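Long-range contact in hypothetical protein (Shewanella oneidensis, PDB 2OTM), which is of unknown function but belongs to the YjgF-like family of trimeric proteins and is a putative endoribonuclease: residues Ala68-Leu80 / Leu142-Leu154. Residues are numbered along the deposited sequence; the frame is centred on the assembly and turned at random. Where two conformers were deposited one is given.
Sequences ACRLATLNAIAQL and LNSLCLVYLFAEL
Leu145 meets Ala68 just before strand 146-153 begins, its CD2 lying 3.8 Å from Ala68 CB; from the preceding residue, Ser144 OG hydrogen-bonds Cys146 O. Cys146 sends SG between its own backbone N and carbonyl carbon (chi1 67°), up against the helix at Ala68 and Cys69: the sulfur lies 3.6 Å from Ala68 O and 4.1 Å from Cys69 SG, a packing contact between two thiols and no disulfide. Val148 spreads both methyls under the turn of Ala72 and Thr73, CG2 against Ala72 CB at 3.7 Å and CG1 against Thr73 OG1. That hydroxyl donates a hydrogen bond to Cys69 O (Thr73 OG1 to Cys69 O 2.7 Å), from the face opposite to Thr73 N, so a polar group sits satisfied in an apolar layer; a valine at Thr73 would probably leave Cys69 O with the backbone N-H as its one donor from this helix. Here helix segment 68-80 crosses strand 146-153 at -39°, packing on one face of the mixed sheet, the helix-on-sheet layer of the YjgF-like fold, while Tyr149 and Phe151, on the other face, pack against a second subunit. Small Ala68, Ala72 and Ala76 point at the strand and let the axes approach to 7.8 Å, their shortness matched by branched Val148 and Leu150. Leu150 CD1 fits beneath Ala76 CB at a tight 3.5 Å and also meets Leu80 CD1, the two leucines nearly perpendicular. At Ala152 the helix has drawn off, and a long 4.5 Å separates its CB from Leu80 CD2.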
loop_
_atom_site.group_PDB
_atom_site.type_symbol
_atom_site.label_atom_id
_atom_site.label_comp_id
_atom_site.label_asym_id
_atom_site.label_seq_id
_atom_site.Cartn_x
_atom_site.Cartn_y
_atom_site.Cartn_z
ATOM N N ALA B 68 11.155 14.727 -10.036
ATOM C CA ALA B 68 9.721 14.680 -9.803
ATOM C C ALA B 68 9.376 14.144 -8.425
ATOM O O ALA B 68 8.535 14.693 -7.731
ATOM C CB ALA B 68 9.046 13.829 -10.855
ATOM N N CYS B 69 10.039 13.076 -8.014
ATOM C CA CYS B 69 9.774 12.505 -6.691
ATOM C C CYS B 69 10.239 13.411 -5.581
ATOM O O CYS B 69 9.636 13.442 -4.487
ATOM C CB CYS B 69 10.419 11.153 -6.565
ATOM S SG CYS B 69 9.651 9.902 -7.650
ATOM N N ARG B 70 11.311 14.145 -5.849
ATOM C CA ARG B 70 11.785 15.169 -4.911
ATOM C C ARG B 70 10.715 16.257 -4.745
ATOM O O ARG B 70 10.407 16.667 -3.617
ATOM C CB ARG B 70 13.122 15.741 -5.398
ATOM C CG ARG B 70 13.765 16.793 -4.506
ATOM C CD ARG B 70 15.116 17.248 -5.094
ATOM N NE ARG B 70 15.697 18.404 -4.373
ATOM C CZ ARG B 70 16.518 18.331 -3.317
ATOM N NH1 ARG B 70 16.885 17.174 -2.802
ATOM N NH2 ARG B 70 16.976 19.438 -2.762
ATOM N N LEU B 71 10.148 16.740 -5.846
ATOM C CA LEU B 71 9.148 17.800 -5.785
ATOM C C LEU B 71 7.853 17.317 -5.113
ATOM O O LEU B 71 7.258 18.041 -4.309
ATOM C CB LEU B 71 8.864 18.356 -7.176
ATOM C CG LEU B 71 7.950 19.558 -7.304
ATOM C CD1 LEU B 71 8.366 20.738 -6.394
ATOM C CD2 LEU B 71 7.840 19.941 -8.791
ATOM N N ALA B 72 7.402 16.110 -5.445
ATOM C CA ALA B 72 6.229 15.524 -4.754
ATOM C C ALA B 72 6.459 15.407 -3.249
ATOM O O ALA B 72 5.546 15.630 -2.431
ATOM C CB ALA B 72 5.906 14.136 -5.367
ATOM N N THR B 73 7.692 15.072 -2.875
ATOM C CA THR B 73 8.044 14.920 -1.456
ATOM C C THR B 73 8.100 16.300 -0.783
ATOM O O THR B 73 7.693 16.455 0.360
ATOM C CB THR B 73 9.347 14.156 -1.284
ATOM O OG1 THR B 73 9.205 12.844 -1.877
ATOM C CG2 THR B 73 9.674 14.014 0.190
ATOM N N LEU B 74 8.571 17.311 -1.498
ATOM C CA LEU B 74 8.514 18.670 -0.961
ATOM C C LEU B 74 7.079 19.067 -0.688
ATOM O O LEU B 74 6.797 19.690 0.336
ATOM C CB LEU B 74 9.157 19.660 -1.942
ATOM C CG LEU B 74 9.395 21.073 -1.438
ATOM C CD1 LEU B 74 10.402 21.064 -0.258
ATOM C CD2 LEU B 74 9.877 21.945 -2.590
ATOM N N ASN B 75 6.173 18.718 -1.605
ATOM C CA ASN B 75 4.732 18.909 -1.387
ATOM C C ASN B 75 4.233 18.144 -0.167
ATOM O O ASN B 75 3.524 18.695 0.662
ATOM C CB ASN B 75 3.915 18.508 -2.635
ATOM C CG ASN B 75 3.826 19.626 -3.660
ATOM O OD1 ASN B 75 2.851 20.394 -3.657
ATOM N ND2 ASN B 75 4.856 19.760 -4.505
ATOM N N ALA B 76 4.639 16.884 -0.036
ATOM C CA ALA B 76 4.290 16.075 1.134
ATOM C C ALA B 76 4.781 16.693 2.449
ATOM O O ALA B 76 4.096 16.624 3.463
ATOM C CB ALA B 76 4.834 14.632 0.975
ATOM N N ILE B 77 5.977 17.263 2.434
ATOM C CA ILE B 77 6.534 17.945 3.636
ATOM C C ILE B 77 5.712 19.186 3.960
ATOM O O ILE B 77 5.440 19.477 5.123
ATOM C CB ILE B 77 8.022 18.288 3.429
ATOM C CG1 ILE B 77 8.830 16.976 3.322
ATOM C CG2 ILE B 77 8.563 19.147 4.583
ATOM C CD1 ILE B 77 10.316 17.133 2.865
ATOM N N ALA B 78 5.268 19.906 2.929
ATOM C CA ALA B 78 4.365 21.032 3.136
ATOM C C ALA B 78 3.088 20.556 3.840
ATOM O O ALA B 78 2.572 21.220 4.753
ATOM C CB ALA B 78 4.065 21.763 1.805
ATOM N N GLN B 79 2.599 19.389 3.454
ATOM C CA GLN B 79 1.387 18.850 4.050
ATOM C C GLN B 79 1.626 18.541 5.528
ATOM O O GLN B 79 0.784 18.823 6.372
ATOM C CB GLN B 79 0.993 17.564 3.312
ATOM C CG GLN B 79 -0.308 16.938 3.792
ATOM C CD GLN B 79 -1.458 17.830 3.485
ATOM O OE1 GLN B 79 -1.883 17.904 2.338
ATOM N NE2 GLN B 79 -1.951 18.550 4.497
ATOM N N LEU B 80 2.788 17.972 5.827
ATOM C CA LEU B 80 3.136 17.611 7.202
ATOM C C LEU B 80 3.267 18.874 8.040
ATOM O O LEU B 80 2.825 18.900 9.192
ATOM C CB LEU B 80 4.441 16.813 7.253
ATOM C CG LEU B 80 4.428 15.421 6.612
ATOM C CD1 LEU B 80 5.807 14.820 6.717
ATOM C CD2 LEU B 80 3.362 14.519 7.251
ATOM N N LEU B 142 -4.495 12.688 -12.774
ATOM C CA LEU B 142 -3.990 13.865 -13.471
ATOM C C LEU B 142 -2.860 13.525 -14.457
ATOM O O LEU B 142 -2.144 14.418 -14.886
ATOM C CB LEU B 142 -3.510 14.940 -12.460
ATOM C CG LEU B 142 -4.499 15.433 -11.367
ATOM C CD1 LEU B 142 -3.864 16.456 -10.434
ATOM C CD2 LEU B 142 -5.715 16.040 -12.002
ATOM N N ASN B 143 -2.702 12.246 -14.808
ATOM C CA ASN B 143 -1.570 11.806 -15.603
ATOM C C ASN B 143 -0.231 12.181 -15.000
ATOM O O ASN B 143 0.777 12.331 -15.732
ATOM C CB ASN B 143 -1.683 12.331 -17.030
ATOM C CG ASN B 143 -0.707 11.673 -17.986
ATOM O OD1 ASN B 143 -0.356 10.484 -17.852
ATOM N ND2 ASN B 143 -0.254 12.449 -18.975
ATOM N N SER B 144 -0.195 12.298 -13.672
ATOM C CA SER B 144 1.035 12.586 -12.971
ATOM C C SER B 144 2.082 11.504 -13.205
ATOM O O SER B 144 1.780 10.324 -13.296
ATOM C CB SER B 144 0.778 12.719 -11.474
ATOM O OG SER B 144 1.930 13.189 -10.767
ATOM N N LEU B 145 3.345 11.896 -13.285
ATOM C CA LEU B 145 4.417 10.911 -13.351
ATOM C C LEU B 145 4.529 10.127 -12.046
ATOM O O LEU B 145 4.881 8.948 -12.055
ATOM C CB LEU B 145 5.730 11.593 -13.655
ATOM C CG LEU B 145 6.985 10.745 -13.605
ATOM C CD1 LEU B 145 6.931 9.668 -14.697
ATOM C CD2 LEU B 145 8.115 11.709 -13.805
ATOM N N CYS B 146 4.216 10.774 -10.925
ATOM C CA CYS B 146 4.389 10.129 -9.652
ATOM C C CYS B 146 3.439 10.621 -8.585
ATOM O O CYS B 146 2.812 11.683 -8.708
ATOM C CB CYS B 146 5.829 10.304 -9.161
ATOM S SG CYS B 146 6.311 12.015 -8.740
ATOM N N LEU B 147 3.354 9.823 -7.539
ATOM C CA LEU B 147 2.586 10.163 -6.354
ATOM C C LEU B 147 3.370 9.693 -5.135
ATOM O O LEU B 147 3.893 8.556 -5.119
ATOM C CB LEU B 147 1.243 9.447 -6.482
ATOM C CG LEU B 147 -0.082 9.823 -5.866
ATOM C CD1 LEU B 147 -0.481 11.264 -6.104
ATOM C CD2 LEU B 147 -1.115 8.849 -6.476
ATOM N N VAL B 148 3.391 10.510 -4.083
ATOM C CA VAL B 148 4.143 10.196 -2.883
ATOM C C VAL B 148 3.215 10.269 -1.675
ATOM O O VAL B 148 2.355 11.156 -1.592
ATOM C CB VAL B 148 5.361 11.188 -2.738
ATOM C CG1 VAL B 148 5.924 11.185 -1.351
ATOM C CG2 VAL B 148 6.438 10.843 -3.796
ATOM N N TYR B 149 3.399 9.325 -0.750
ATOM C CA TYR B 149 2.695 9.272 0.513
ATOM C C TYR B 149 3.735 9.146 1.621
ATOM O O TYR B 149 4.652 8.330 1.532
ATOM C CB TYR B 149 1.795 8.038 0.590
ATOM C CG TYR B 149 0.705 7.983 -0.435
ATOM C CD1 TYR B 149 0.959 7.600 -1.747
ATOM C CD2 TYR B 149 -0.605 8.249 -0.077
ATOM C CE1 TYR B 149 -0.072 7.545 -2.693
ATOM C CE2 TYR B 149 -1.653 8.209 -1.018
ATOM C CZ TYR B 149 -1.367 7.855 -2.329
ATOM O OH TYR B 149 -2.405 7.788 -3.225
ATOM N N LEU B 150 3.569 9.925 2.676
ATOM C CA LEU B 150 4.465 9.891 3.835
ATOM C C LEU B 150 3.690 9.497 5.088
ATOM O O LEU B 150 2.497 9.747 5.195
ATOM C CB LEU B 150 5.105 11.242 4.067
ATOM C CG LEU B 150 6.038 11.785 2.985
ATOM C CD1 LEU B 150 6.654 13.066 3.456
ATOM C CD2 LEU B 150 7.110 10.785 2.628
ATOM N N PHE B 151 4.404 8.856 6.007
ATOM C CA PHE B 151 3.879 8.411 7.282
ATOM C C PHE B 151 4.889 8.867 8.350
ATOM O O PHE B 151 6.093 8.591 8.228
ATOM C CB PHE B 151 3.794 6.905 7.322
ATOM C CG PHE B 151 2.903 6.297 6.258
ATOM C CD1 PHE B 151 3.355 6.149 4.963
ATOM C CD2 PHE B 151 1.646 5.870 6.564
ATOM C CE1 PHE B 151 2.555 5.604 3.986
ATOM C CE2 PHE B 151 0.831 5.303 5.581
ATOM C CZ PHE B 151 1.290 5.180 4.306
ATOM N N ALA B 152 4.392 9.565 9.370
ATOM C CA ALA B 152 5.222 10.202 10.377
ATOM C C ALA B 152 4.733 9.815 11.748
ATOM O O ALA B 152 3.536 9.620 11.956
ATOM C CB ALA B 152 5.209 11.718 10.232
ATOM N N GLU B 153 5.674 9.721 12.676
ATOM C CA GLU B 153 5.400 9.506 14.093
ATOM C C GLU B 153 5.517 10.829 14.824
ATOM O O GLU B 153 6.501 11.547 14.646
ATOM C CB GLU B 153 6.408 8.512 14.698
ATOM C CG GLU B 153 6.049 8.103 16.099
ATOM C CD GLU B 153 7.080 7.221 16.786
ATOM O OE1 GLU B 153 8.160 6.953 16.225
ATOM O OE2 GLU B 153 6.790 6.829 17.928
ATOM N N LEU B 154 4.506 11.150 15.618
ATOM C CA LEU B 154 4.489 12.359 16.436
ATOM C C LEU B 154 4.688 11.986 17.900
ATOM O O LEU B 154 4.889 12.861 18.750
ATOM C CB LEU B 154 3.144 13.053 16.301
ATOM C CG LEU B 154 2.704 13.416 14.883
ATOM C CD1 LEU B 154 1.224 13.741 14.933
ATOM C CD2 LEU B 154 3.536 14.563 14.324
ATOM O OXT LEU B 154 4.610 10.798 18.250
#